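Local coordinates for DUF1987 domain-containing protein (Pseudomonas aeruginosa, PDB 6K4F), which probably serves as a regulatory phosphoprotein of the SiaABC threonine phosphorylation pathway, which controls biofilm formation in response to carbon availability, at residues P15-D20 with G42-W47; N36-F41 with M76-D81; W47-L52 with L80-E85. All coordinates share one frame; numbering follows the deposited sequence.

Interaction 1: P15-D20 with G42-W47; sequences PAIQGD and GQVIDW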
ATOM      1  N   PRO A  15     -10.190   4.250   3.109  1.00 31.23           N
ATOM      2  CA  PRO A  15      -9.830   2.946   3.677  1.00 31.55           C
ATOM      3  C   PRO A  15      -9.263   3.057   5.078  1.00 31.72           C
ATOM      4  O   PRO A  15      -8.663   4.063   5.468  1.00 26.97           O
ATOM      5  CB  PRO A  15      -8.758   2.430   2.711  1.00 28.32           C
ATOM      6  CG  PRO A  15      -8.126   3.654   2.197  1.00 30.85           C
ATOM      7  CD  PRO A  15      -9.235   4.674   2.074  1.00 31.89           C
ATOM      8  N   ALA A  16      -9.454   1.982   5.836  1.00 26.90           N
ATOM      9  CA  ALA A  16      -8.724   1.826   7.080  1.00 28.26           C
ATOM     10  C   ALA A  16      -7.279   1.456   6.753  1.00 28.25           C
ATOM     11  O   ALA A  16      -7.029   0.575   5.921  1.00 28.90           O
ATOM     12  CB  ALA A  16      -9.390   0.753   7.950  1.00 28.42           C
ATOM     13  N   ILE A  17      -6.328   2.156   7.368  1.00 22.58           N
ATOM     14  CA  ILE A  17      -4.902   1.960   7.111  1.00 24.13           C
ATOM     15  C   ILE A  17      -4.190   1.755   8.439  1.00 29.66           C
ATOM     16  O   ILE A  17      -4.372   2.544   9.375  1.00 27.80           O
ATOM     17  CB  ILE A  17      -4.281   3.151   6.354  1.00 27.57           C
ATOM     18  CG1 ILE A  17      -5.013   3.389   5.038  1.00 28.03           C
ATOM     19  CG2 ILE A  17      -2.783   2.938   6.155  1.00 26.25           C
ATOM     20  CD1 ILE A  17      -4.605   4.705   4.336  1.00 30.80           C
ATOM     21  N   GLN A  18      -3.379   0.700   8.522  1.00 26.13           N
ATOM     22  CA  GLN A  18      -2.576   0.418   9.708  1.00 28.05           C
ATOM     23  C   GLN A  18      -1.133   0.227   9.285  1.00 30.18           C
ATOM     24  O   GLN A  18      -0.820  -0.687   8.504  1.00 31.27           O
ATOM     25  CB  GLN A  18      -3.074  -0.827  10.453  1.00 31.30           C
ATOM     26  CG  GLN A  18      -4.548  -0.796  10.769  1.00 35.91           C
ATOM     27  CD  GLN A  18      -5.395  -1.442   9.689  1.00 36.52           C
ATOM     28  OE1 GLN A  18      -5.021  -2.474   9.124  1.00 33.88           O
ATOM     29  NE2 GLN A  18      -6.542  -0.834   9.390  1.00 35.14           N
ATOM     30  N   GLY A  19      -0.264   1.101   9.774  1.00 26.78           N
ATOM     31  CA  GLY A  19       1.165   0.923   9.632  1.00 27.43           C
ATOM     32  C   GLY A  19       1.754   0.378  10.915  1.00 32.68           C
ATOM     33  O   GLY A  19       1.844   1.105  11.907  1.00 33.74           O
ATOM     34  N   ASP A  20       2.152  -0.896  10.928  1.00 29.92           N
ATOM     35  CA  ASP A  20       2.727  -1.524  12.117  1.00 32.13           C
ATOM     36  C   ASP A  20       4.243  -1.398  12.032  1.00 38.12           C
ATOM     37  O   ASP A  20       4.895  -2.158  11.305  1.00 33.93           O
ATOM     38  CB  ASP A  20       2.291  -2.987  12.214  1.00 31.15           C
ATOM     39  CG  ASP A  20       2.604  -3.611  13.579  1.00 44.78           C
ATOM     40  OD1 ASP A  20       3.660  -3.298  14.175  1.00 42.02           O
ATOM     41  OD2 ASP A  20       1.781  -4.417  14.064  1.00 51.17           O
ATOM     42  N   GLY A  42      -0.887  11.273   1.801  1.00 28.72           N
ATOM     43  CA  GLY A  42       0.400  11.923   1.956  1.00 30.40           C
ATOM     44  C   GLY A  42       1.123  11.430   3.191  1.00 29.82           C
ATOM     45  O   GLY A  42       2.318  11.132   3.148  1.00 29.24           O
ATOM     46  N   GLN A  43       0.388  11.291   4.293  1.00 29.14           N
ATOM     47  CA  GLN A  43       0.970  10.788   5.533  1.00 27.83           C
ATOM     48  C   GLN A  43       1.376   9.321   5.418  1.00 28.13           C
ATOM     49  O   GLN A  43       2.271   8.877   6.150  1.00 27.23           O
ATOM     50  CB  GLN A  43      -0.024  10.977   6.675  1.00 24.61           C
ATOM     51  CG  GLN A  43      -1.292  10.160   6.492  1.00 25.77           C
ATOM     52  CD  GLN A  43      -2.478  10.670   7.276  1.00 25.64           C
ATOM     53  OE1 GLN A  43      -2.341  11.153   8.424  1.00 26.94           O
ATOM     54  NE2 GLN A  43      -3.675  10.544   6.681  1.00 23.29           N
ATOM     55  N   VAL A  44       0.722   8.555   4.534  1.00 22.95           N
ATOM     56  CA  VAL A  44       1.099   7.155   4.331  1.00 25.77           C
ATOM     57  C   VAL A  44       2.410   7.070   3.570  1.00 29.96           C
ATOM     58  O   VAL A  44       3.315   6.302   3.922  1.00 28.14           O
ATOM     59  CB  VAL A  44      -0.019   6.396   3.595  1.00 26.86           C
ATOM     60  CG1 VAL A  44       0.357   4.893   3.432  1.00 28.07           C
ATOM     61  CG2 VAL A  44      -1.346   6.588   4.311  1.00 28.54           C
ATOM     62  N   ILE A  45       2.518   7.848   2.494  1.00 32.09           N
ATOM     63  CA  ILE A  45       3.775   7.955   1.768  1.00 31.83           C
ATOM     64  C   ILE A  45       4.889   8.347   2.723  1.00 27.81           C
ATOM     65  O   ILE A  45       5.974   7.750   2.734  1.00 29.72           O
ATOM     66  CB  ILE A  45       3.624   8.966   0.616  1.00 32.90           C
ATOM     67  CG1 ILE A  45       2.629   8.424  -0.418  1.00 37.44           C
ATOM     68  CG2 ILE A  45       4.972   9.265  -0.026  1.00 41.00           C
ATOM     69  CD1 ILE A  45       2.247   9.430  -1.498  1.00 39.64           C
ATOM     70  N   ASP A  46       4.624   9.358   3.552  1.00 31.02           N
ATOM     71  CA  ASP A  46       5.612   9.819   4.519  1.00 35.29           C
ATOM     72  C   ASP A  46       6.030   8.698   5.460  1.00 31.78           C
ATOM     73  O   ASP A  46       7.220   8.503   5.719  1.00 36.00           O
ATOM     74  CB  ASP A  46       5.033  11.005   5.300  1.00 36.65           C
ATOM     75  CG  ASP A  46       6.086  11.780   6.066  1.00 59.69           C
ATOM     76  OD1 ASP A  46       6.461  11.346   7.180  1.00 59.65           O
ATOM     77  OD2 ASP A  46       6.526  12.836   5.559  1.00 70.24           O
ATOM     78  N   TRP A  47       5.056   7.949   5.989  1.00 28.21           N
ATOM     79  CA  TRP A  47       5.378   6.866   6.914  1.00 30.08           C
ATOM     80  C   TRP A  47       6.254   5.815   6.240  1.00 33.21           C
ATOM     81  O   TRP A  47       7.228   5.327   6.828  1.00 32.32           O
ATOM     82  CB  TRP A  47       4.081   6.249   7.448  1.00 31.05           C
ATOM     83  CG  TRP A  47       4.259   5.245   8.559  1.00 31.64           C
ATOM     84  CD1 TRP A  47       4.252   5.494   9.894  1.00 34.97           C
ATOM     85  CD2 TRP A  47       4.449   3.831   8.414  1.00 30.09           C
ATOM     86  NE1 TRP A  47       4.432   4.326  10.599  1.00 31.05           N
ATOM     87  CE2 TRP A  47       4.544   3.288   9.714  1.00 36.71           C
ATOM     88  CE3 TRP A  47       4.538   2.973   7.314  1.00 31.94           C
ATOM     89  CZ2 TRP A  47       4.749   1.922   9.944  1.00 35.93           C
ATOM     90  CZ3 TRP A  47       4.735   1.617   7.540  1.00 34.25           C
ATOM     91  CH2 TRP A  47       4.830   1.102   8.843  1.00 30.98           C
TER
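The indole of Trp47 lies against the backbone of Gly19, with the six-membered ring doing the touching. Over one face sits Gly19 CA, 3.9 Å from the centroid of that ring and 21° off its normal, a CH-pi contact displaced toward the rim. Gly19 C comes to 3.5 Å from Trp47 CZ2, so the ring rests directly on main chain. Asp20 N reaches Trp47 CH2 at 3.9 Å from an oblique direction. Trp21 meets the indole edge-to-face, and Trp47 NE1 is hydrogen-bonded to Ser4 O. With CG anti to the backbone N (chi1 -172°), Trp47 sends its ring away from helix 37-53 to the strand. One turn earlier, Val44 CG2 meets Ile17 CD1 at 3.8 Å, the two side chains set at a slant to each other. Leu26 of strand 25-29 touches both. Strand 16-20 and the helix run nearly parallel, their short axes 10.4 Å apart at 17°; Trp47 spans this interval alone to reach the Gly19 main chain, while Ile17 and Val44 share it. No hydrogen bond joins the segments, so here the helix rests on strand 16-20 through van der Waals and CH-pi contacts, without a directional bond.

Interaction 2: N36-F41 with M76-D81; sequences NSYELF and MMDILD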
ATOM      1  N   ASN A  36     -10.060  14.413  -1.499  1.00 49.19           N
ATOM      2  CA  ASN A  36      -8.666  14.844  -1.483  1.00 46.66           C
ATOM      3  C   ASN A  36      -7.814  13.631  -1.120  1.00 36.83           C
ATOM      4  O   ASN A  36      -7.648  13.313   0.062  1.00 41.72           O
ATOM      5  CB  ASN A  36      -8.478  15.995  -0.495  1.00 46.01           C
ATOM      6  CG  ASN A  36      -7.146  16.692  -0.653  1.00 47.79           C
ATOM      7  OD1 ASN A  36      -6.138  16.071  -0.995  1.00 46.35           O
ATOM      8  ND2 ASN A  36      -7.132  17.998  -0.405  1.00 49.12           N
ATOM      9  N   SER A  37      -7.267  12.951  -2.131  1.00 35.30           N
ATOM     10  CA  SER A  37      -6.508  11.738  -1.844  1.00 38.54           C
ATOM     11  C   SER A  37      -5.125  12.034  -1.287  1.00 34.08           C
ATOM     12  O   SER A  37      -4.612  11.248  -0.482  1.00 40.30           O
ATOM     13  CB  SER A  37      -6.385  10.861  -3.093  1.00 47.29           C
ATOM     14  OG  SER A  37      -7.625  10.249  -3.407  1.00 55.11           O
ATOM     15  N   TYR A  38      -4.497  13.145  -1.668  1.00 38.33           N
ATOM     16  CA  TYR A  38      -3.197  13.413  -1.073  1.00 48.58           C
ATOM     17  C   TYR A  38      -3.325  13.838   0.388  1.00 41.95           C
ATOM     18  O   TYR A  38      -2.393  13.631   1.168  1.00 41.51           O
ATOM     19  CB  TYR A  38      -2.426  14.447  -1.884  1.00 67.37           C
ATOM     20  CG  TYR A  38      -0.976  14.043  -2.081  1.00 81.74           C
ATOM     21  CD1 TYR A  38       0.053  14.740  -1.450  1.00 88.56           C
ATOM     22  CD2 TYR A  38      -0.640  12.944  -2.872  1.00 84.19           C
ATOM     23  CE1 TYR A  38       1.377  14.368  -1.617  1.00 89.60           C
ATOM     24  CE2 TYR A  38       0.681  12.566  -3.043  1.00 86.55           C
ATOM     25  CZ  TYR A  38       1.684  13.282  -2.413  1.00 90.16           C
ATOM     26  OH  TYR A  38       3.000  12.912  -2.578  1.00 94.02           O
ATOM     27  N   GLU A  39      -4.465  14.411   0.786  1.00 41.57           N
ATOM     28  CA  GLU A  39      -4.681  14.666   2.210  1.00 37.97           C
ATOM     29  C   GLU A  39      -4.692  13.360   2.991  1.00 36.94           C
ATOM     30  O   GLU A  39      -4.165  13.286   4.111  1.00 39.30           O
ATOM     31  CB  GLU A  39      -5.990  15.424   2.435  1.00 47.38           C
ATOM     32  CG  GLU A  39      -5.841  16.932   2.614  1.00 57.97           C
ATOM     33  CD  GLU A  39      -4.716  17.314   3.567  1.00 63.93           C
ATOM     34  OE1 GLU A  39      -3.636  17.721   3.082  1.00 66.29           O
ATOM     35  OE2 GLU A  39      -4.912  17.215   4.799  1.00 65.16           O
ATOM     36  N   LEU A  40      -5.270  12.309   2.405  1.00 34.15           N
ATOM     37  CA  LEU A  40      -5.347  11.021   3.084  1.00 32.79           C
ATOM     38  C   LEU A  40      -4.042  10.233   2.968  1.00 32.70           C
ATOM     39  O   LEU A  40      -3.563   9.677   3.960  1.00 28.27           O
ATOM     40  CB  LEU A  40      -6.518  10.218   2.521  1.00 32.74           C
ATOM     41  CG  LEU A  40      -6.706   8.841   3.154  1.00 44.20           C
ATOM     42  CD1 LEU A  40      -7.385   9.009   4.501  1.00 45.78           C
ATOM     43  CD2 LEU A  40      -7.512   7.937   2.225  1.00 50.14           C
ATOM     44  N   PHE A  41      -3.435  10.175   1.773  1.00 25.37           N
ATOM     45  CA  PHE A  41      -2.300   9.286   1.552  1.00 21.41           C
ATOM     46  C   PHE A  41      -0.945   9.943   1.729  1.00 20.84           C
ATOM     47  O   PHE A  41       0.072   9.233   1.729  1.00 25.15           O
ATOM     48  CB  PHE A  41      -2.359   8.693   0.128  1.00 22.79           C
ATOM     49  CG  PHE A  41      -3.417   7.643  -0.028  1.00 28.76           C
ATOM     50  CD1 PHE A  41      -3.237   6.374   0.507  1.00 33.83           C
ATOM     51  CD2 PHE A  41      -4.608   7.937  -0.680  1.00 32.72           C
ATOM     52  CE1 PHE A  41      -4.232   5.404   0.376  1.00 36.48           C
ATOM     53  CE2 PHE A  41      -5.603   6.985  -0.817  1.00 36.28           C
ATOM     54  CZ  PHE A  41      -5.425   5.716  -0.287  1.00 35.40           C
ATOM     55  N   MET A  76      -1.520   5.204  -4.699  1.00 28.91           N
ATOM     56  CA  MET A  76      -0.939   3.866  -4.533  1.00 31.81           C
ATOM     57  C   MET A  76       0.248   3.637  -5.466  1.00 29.06           C
ATOM     58  O   MET A  76       1.231   2.996  -5.083  1.00 29.03           O
ATOM     59  CB  MET A  76      -2.010   2.803  -4.744  1.00 37.88           C
ATOM     60  CG  MET A  76      -3.140   2.953  -3.753  1.00 53.82           C
ATOM     61  SD  MET A  76      -2.665   2.319  -2.123  1.00 46.24           S
ATOM     62  CE  MET A  76      -1.693   0.867  -2.592  1.00 43.69           C
ATOM     63  N   MET A  77       0.180   4.136  -6.702  1.00 31.36           N
ATOM     64  CA  MET A  77       1.336   4.020  -7.587  1.00 34.76           C
ATOM     65  C   MET A  77       2.555   4.715  -6.987  1.00 32.64           C
ATOM     66  O   MET A  77       3.685   4.223  -7.113  1.00 32.21           O
ATOM     67  CB  MET A  77       1.002   4.599  -8.959  1.00 39.52           C
ATOM     68  CG  MET A  77       2.131   4.508  -9.958  1.00 49.01           C
ATOM     69  SD  MET A  77       2.215   2.846 -10.649  1.00 52.25           S
ATOM     70  CE  MET A  77       0.661   2.851 -11.520  1.00 46.20           C
ATOM     71  N   ASP A  78       2.335   5.848  -6.302  1.00 29.65           N
ATOM     72  CA  ASP A  78       3.427   6.557  -5.645  1.00 28.74           C
ATOM     73  C   ASP A  78       4.042   5.711  -4.540  1.00 29.43           C
ATOM     74  O   ASP A  78       5.268   5.637  -4.413  1.00 38.12           O
ATOM     75  CB  ASP A  78       2.933   7.893  -5.073  1.00 30.09           C
ATOM     76  CG  ASP A  78       2.631   8.943  -6.158  1.00 40.15           C
ATOM     77  OD1 ASP A  78       3.067   8.773  -7.314  1.00 40.83           O
ATOM     78  OD2 ASP A  78       1.966   9.952  -5.834  1.00 42.14           O
ATOM     79  N   ILE A  79       3.202   5.064  -3.731  1.00 28.24           N
ATOM     80  CA  ILE A  79       3.701   4.145  -2.711  1.00 25.23           C
ATOM     81  C   ILE A  79       4.469   2.993  -3.352  1.00 31.15           C
ATOM     82  O   ILE A  79       5.585   2.656  -2.940  1.00 33.83           O
ATOM     83  CB  ILE A  79       2.532   3.637  -1.850  1.00 26.43           C
ATOM     84  CG1 ILE A  79       1.953   4.791  -1.009  1.00 30.98           C
ATOM     85  CG2 ILE A  79       2.986   2.478  -0.970  1.00 32.96           C
ATOM     86  CD1 ILE A  79       0.626   4.446  -0.336  1.00 28.63           C
ATOM     87  N   LEU A  80       3.881   2.368  -4.367  1.00 27.64           N
ATOM     88  CA  LEU A  80       4.554   1.255  -5.036  1.00 31.98           C
ATOM     89  C   LEU A  80       5.876   1.696  -5.652  1.00 35.58           C
ATOM     90  O   LEU A  80       6.863   0.953  -5.620  1.00 34.79           O
ATOM     91  CB  LEU A  80       3.635   0.657  -6.100  1.00 34.84           C
ATOM     92  CG  LEU A  80       2.366  -0.006  -5.552  1.00 38.91           C
ATOM     93  CD1 LEU A  80       1.526  -0.628  -6.671  1.00 39.08           C
ATOM     94  CD2 LEU A  80       2.714  -1.043  -4.493  1.00 41.19           C
ATOM     95  N   ASP A  81       5.921   2.911  -6.211  1.00 36.09           N
ATOM     96  CA  ASP A  81       7.171   3.395  -6.784  1.00 45.54           C
ATOM     97  C   ASP A  81       8.227   3.618  -5.707  1.00 45.50           C
ATOM     98  O   ASP A  81       9.417   3.365  -5.948  1.00 42.35           O
ATOM     99  CB  ASP A  81       6.929   4.669  -7.605  1.00 54.39           C
ATOM    100  CG  ASP A  81       6.384   4.378  -9.021  1.00 67.37           C
ATOM    101  OD1 ASP A  81       6.713   3.320  -9.600  1.00 72.84           O
ATOM    102  OD2 ASP A  81       5.634   5.219  -9.570  1.00 71.66           O
TER
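Phe41 and Met76 form the sulfur-aromatic part of this contact. Met76 SD stands 5.1 Å from the centroid of the Phe41 ring and 43° off its normal, an oblique Met-aromatic contact in which the sulfur is 4.3 Å from Phe41 CE1. Apolar packing continues along the same ring, where Ile79 CD1 lies 4.4 Å from Phe41 CD1, also at a slant. Both are loose contacts, and Met76 is further enclosed by Leu63, Leu65 and Leu68 of strand 59-68. A carboxylate-to-ring-edge approach, not a hydrogen bond, lies nearer the surface: Asp78 OD2 comes to 4.0 Å from Tyr38 CE2, close to the plane of the ring, with carboxylate and ring planes 81° apart. Asp78 has CG anti to its carbonyl carbon, which turns the carboxylate to the ring edge, the two side chains crossing at about a right angle. Tyr38 is poorly ordered, so this approach is less certain than the buried ones. No hydrogen bond crosses the contact; within 36-41, Asn36 at the N-cap of helix 37-53 accepts from Glu39 N through OD1 at 3.0 Å, the donor standing above the carbonyl plane. The short segments diverge, their axes 11.8 Å apart at 41°. Helices 37-53 and 70-88 are the connections of two successive beta-alpha-beta crossovers, packed side by side over the mixed sheet of an alpha/beta fold.

Interaction 3: W47-L52 with L80-E85; sequences WVERFL and LDLLEE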
ATOM      1  N   TRP A  47       5.056   7.949   5.989  1.00 28.21           N
ATOM      2  CA  TRP A  47       5.378   6.866   6.914  1.00 30.08           C
ATOM      3  C   TRP A  47       6.254   5.815   6.240  1.00 33.21           C
ATOM      4  O   TRP A  47       7.228   5.327   6.828  1.00 32.32           O
ATOM      5  CB  TRP A  47       4.081   6.249   7.448  1.00 31.05           C
ATOM      6  CG  TRP A  47       4.259   5.245   8.559  1.00 31.64           C
ATOM      7  CD1 TRP A  47       4.252   5.494   9.894  1.00 34.97           C
ATOM      8  CD2 TRP A  47       4.449   3.831   8.414  1.00 30.09           C
ATOM      9  NE1 TRP A  47       4.432   4.326  10.599  1.00 31.05           N
ATOM     10  CE2 TRP A  47       4.544   3.288   9.714  1.00 36.71           C
ATOM     11  CE3 TRP A  47       4.538   2.973   7.314  1.00 31.94           C
ATOM     12  CZ2 TRP A  47       4.749   1.922   9.944  1.00 35.93           C
ATOM     13  CZ3 TRP A  47       4.735   1.617   7.540  1.00 34.25           C
ATOM     14  CH2 TRP A  47       4.830   1.102   8.843  1.00 30.98           C
ATOM     15  N   VAL A  48       5.947   5.484   4.992  1.00 31.86           N
ATOM     16  CA  VAL A  48       6.758   4.501   4.276  1.00 32.79           C
ATOM     17  C   VAL A  48       8.168   5.034   4.078  1.00 36.57           C
ATOM     18  O   VAL A  48       9.156   4.322   4.306  1.00 38.28           O
ATOM     19  CB  VAL A  48       6.093   4.136   2.940  1.00 30.70           C
ATOM     20  CG1 VAL A  48       7.043   3.258   2.089  1.00 36.14           C
ATOM     21  CG2 VAL A  48       4.776   3.423   3.193  1.00 31.34           C
ATOM     22  N   GLU A  49       8.281   6.303   3.660  1.00 39.09           N
ATOM     23  CA  GLU A  49       9.589   6.936   3.496  1.00 40.15           C
ATOM     24  C   GLU A  49      10.408   6.837   4.775  1.00 44.00           C
ATOM     25  O   GLU A  49      11.581   6.448   4.750  1.00 45.00           O
ATOM     26  CB  GLU A  49       9.419   8.406   3.107  1.00 45.64           C
ATOM     27  CG  GLU A  49       9.241   8.690   1.634  1.00 50.05           C
ATOM     28  CD  GLU A  49       8.871  10.148   1.375  1.00 64.10           C
ATOM     29  OE1 GLU A  49       8.544  10.488   0.218  1.00 66.30           O
ATOM     30  OE2 GLU A  49       8.900  10.954   2.333  1.00 69.03           O
ATOM     31  N   ARG A  50       9.799   7.199   5.909  1.00 46.13           N
ATOM     32  CA  ARG A  50      10.516   7.167   7.179  1.00 40.48           C
ATOM     33  C   ARG A  50      10.889   5.743   7.570  1.00 44.87           C
ATOM     34  O   ARG A  50      11.994   5.505   8.069  1.00 49.09           O
ATOM     35  CB  ARG A  50       9.684   7.842   8.274  1.00 41.50           C
ATOM     36  CG  ARG A  50       9.454   9.341   8.032  1.00 39.66           C
ATOM     37  CD  ARG A  50       8.767  10.033   9.203  1.00 36.82           C
ATOM     38  NE  ARG A  50       7.319   9.831   9.212  1.00 38.55           N
ATOM     39  CZ  ARG A  50       6.709   9.056  10.090  1.00 38.74           C
ATOM     40  NH1 ARG A  50       7.432   8.426  11.006  1.00 44.97           N
ATOM     41  NH2 ARG A  50       5.399   8.903  10.051  1.00 39.25           N
ATOM     42  N   PHE A  51       9.996   4.778   7.330  1.00 41.59           N
ATOM     43  CA  PHE A  51      10.312   3.396   7.665  1.00 41.84           C
ATOM     44  C   PHE A  51      11.521   2.907   6.879  1.00 48.49           C
ATOM     45  O   PHE A  51      12.374   2.186   7.413  1.00 48.39           O
ATOM     46  CB  PHE A  51       9.107   2.494   7.399  1.00 41.26           C
ATOM     47  CG  PHE A  51       9.342   1.054   7.764  1.00 40.26           C
ATOM     48  CD1 PHE A  51       9.038   0.593   9.037  1.00 41.28           C
ATOM     49  CD2 PHE A  51       9.887   0.164   6.843  1.00 38.01           C
ATOM     50  CE1 PHE A  51       9.263  -0.727   9.389  1.00 42.60           C
ATOM     51  CE2 PHE A  51      10.116  -1.158   7.185  1.00 38.97           C
ATOM     52  CZ  PHE A  51       9.807  -1.606   8.458  1.00 39.23           C
ATOM     53  N   LEU A  52      11.605   3.285   5.603  1.00 46.84           N
ATOM     54  CA  LEU A  52      12.732   2.870   4.773  1.00 49.28           C
ATOM     55  C   LEU A  52      14.018   3.555   5.210  1.00 53.14           C
ATOM     56  O   LEU A  52      15.098   2.956   5.154  1.00 52.98           O
ATOM     57  CB  LEU A  52      12.430   3.184   3.308  1.00 41.22           C
ATOM     58  CG  LEU A  52      11.204   2.452   2.777  1.00 43.76           C
ATOM     59  CD1 LEU A  52      10.818   2.960   1.395  1.00 40.98           C
ATOM     60  CD2 LEU A  52      11.451   0.943   2.764  1.00 48.16           C
ATOM     61  N   LEU A  80       3.881   2.368  -4.367  1.00 27.64           N
ATOM     62  CA  LEU A  80       4.554   1.255  -5.036  1.00 31.98           C
ATOM     63  C   LEU A  80       5.876   1.696  -5.652  1.00 35.58           C
ATOM     64  O   LEU A  80       6.863   0.953  -5.620  1.00 34.79           O
ATOM     65  CB  LEU A  80       3.635   0.657  -6.100  1.00 34.84           C
ATOM     66  CG  LEU A  80       2.366  -0.006  -5.552  1.00 38.91           C
ATOM     67  CD1 LEU A  80       1.526  -0.628  -6.671  1.00 39.08           C
ATOM     68  CD2 LEU A  80       2.714  -1.043  -4.493  1.00 41.19           C
ATOM     69  N   ASP A  81       5.921   2.911  -6.211  1.00 36.09           N
ATOM     70  CA  ASP A  81       7.171   3.395  -6.784  1.00 45.54           C
ATOM     71  C   ASP A  81       8.227   3.618  -5.707  1.00 45.50           C
ATOM     72  O   ASP A  81       9.417   3.365  -5.948  1.00 42.35           O
ATOM     73  CB  ASP A  81       6.929   4.669  -7.605  1.00 54.39           C
ATOM     74  CG  ASP A  81       6.384   4.378  -9.021  1.00 67.37           C
ATOM     75  OD1 ASP A  81       6.713   3.320  -9.600  1.00 72.84           O
ATOM     76  OD2 ASP A  81       5.634   5.219  -9.570  1.00 71.66           O
ATOM     77  N   LEU A  82       7.816   4.061  -4.512  1.00 46.91           N
ATOM     78  CA  LEU A  82       8.745   4.133  -3.385  1.00 42.33           C
ATOM     79  C   LEU A  82       9.279   2.749  -3.028  1.00 42.44           C
ATOM     80  O   LEU A  82      10.483   2.570  -2.805  1.00 41.95           O
ATOM     81  CB  LEU A  82       8.061   4.769  -2.173  1.00 46.42           C
ATOM     82  CG  LEU A  82       8.380   6.234  -1.866  1.00 55.43           C
ATOM     83  CD1 LEU A  82       9.789   6.355  -1.312  1.00 55.63           C
ATOM     84  CD2 LEU A  82       8.214   7.109  -3.100  1.00 60.44           C
ATOM     85  N   LEU A  83       8.392   1.759  -2.942  1.00 36.42           N
ATOM     86  CA  LEU A  83       8.827   0.406  -2.623  1.00 34.22           C
ATOM     87  C   LEU A  83       9.741  -0.150  -3.709  1.00 36.45           C
ATOM     88  O   LEU A  83      10.703  -0.870  -3.414  1.00 37.49           O
ATOM     89  CB  LEU A  83       7.615  -0.499  -2.435  1.00 36.82           C
ATOM     90  CG  LEU A  83       6.663  -0.111  -1.295  1.00 38.54           C
ATOM     91  CD1 LEU A  83       5.443  -1.011  -1.304  1.00 38.97           C
ATOM     92  CD2 LEU A  83       7.386  -0.233   0.014  1.00 40.57           C
ATOM     93  N   GLU A  84       9.450   0.155  -4.973  1.00 40.33           N
ATOM     94  CA  GLU A  84      10.258  -0.407  -6.057  1.00 45.53           C
ATOM     95  C   GLU A  84      11.671   0.168  -6.037  1.00 48.52           C
ATOM     96  O   GLU A  84      12.656  -0.571  -6.154  1.00 46.27           O
ATOM     97  CB  GLU A  84       9.592  -0.155  -7.408  1.00 39.91           C
ATOM     98  CG  GLU A  84      10.485  -0.488  -8.609  1.00 49.41           C
ATOM     99  CD  GLU A  84      10.626  -1.989  -8.847  1.00 58.38           C
ATOM    100  OE1 GLU A  84      10.038  -2.776  -8.076  1.00 59.13           O
ATOM    101  OE2 GLU A  84      11.321  -2.381  -9.813  1.00 59.07           O
ATOM    102  N   GLU A  85      11.782   1.492  -5.897  1.00 48.92           N
ATOM    103  CA  GLU A  85      13.078   2.135  -5.707  1.00 56.12           C
ATOM    104  C   GLU A  85      13.849   1.499  -4.557  1.00 56.41           C
ATOM    105  O   GLU A  85      15.045   1.210  -4.677  1.00 58.38           O
ATOM    106  CB  GLU A  85      12.874   3.630  -5.451  1.00 68.42           C
ATOM    107  CG  GLU A  85      14.149   4.427  -5.199  1.00 85.55           C
ATOM    108  CD  GLU A  85      15.213   4.205  -6.259  1.00 99.12           C
ATOM    109  OE1 GLU A  85      14.857   4.111  -7.453  1.00103.80           O
ATOM    110  OE2 GLU A  85      16.408   4.141  -5.899  1.00104.28           O
TER
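Segments 47-52 and 80-85 run almost parallel, with axes 10.5 Å apart at closest approach and only 13° between their N-to-C directions. Glu49 and Leu82 mark the nearest backbones, CA to CA 7.5 Å. This is the parallel helix pair expected from consecutive beta-alpha-beta crossovers: helix 37-53 leads into strand 59-68, and helix 70-88 leads out of it. On the side facing the sheet, Val48 CG1 meets Leu83 CD2 at 4.1 Å, the two side chains crossing at about a right angle. Leu59 of strand 59-68 touches both, so the pair sits directly against the sheet. Val48 brings CG1 there by holding it anti to the backbone N (chi1 172°). At the more exposed border, Glu49 takes part through its aliphatic stem: CG is 3.8 Å from Leu82 CD1, while the chain continues extended toward the carboxylate. No hydrogen bond or salt bridge links the segments; 198 Å² is buried, Leu82 giving the largest share, and the nearest side-chain atoms are methyl and methylene carbons. Leu82 is shared by two residues of the other helix, because Leu52 CD1 also lies 4.2 Å from the backbone Leu82 O and 4.5 Å from Leu82 CD1.

How the interactions relate
All three contacts use helix 37-53. Interaction 1 joins its middle to strand 16-20, whereas interactions 2 and 3 join its beginning and later part to successive turns of helix 70-88. Centres are about 9 Å apart for interactions 1 and 2, and about 11 Å for each of the other pairs. Along the chain, the segments of 1 and 2 interleave, 1 is complete as 3 begins, and 2 and 3 both finish on helix 70-88, their segments overlapping at Leu80 and Asp81. Val44 and Ile45 pack on Ile79, linking interactions 1 and 2 directly; segments of 1 and 3 overlap at Trp47, which makes contact only in 1. Helix 37-53 thus packs on the sheet with one side and against helix 70-88 with another.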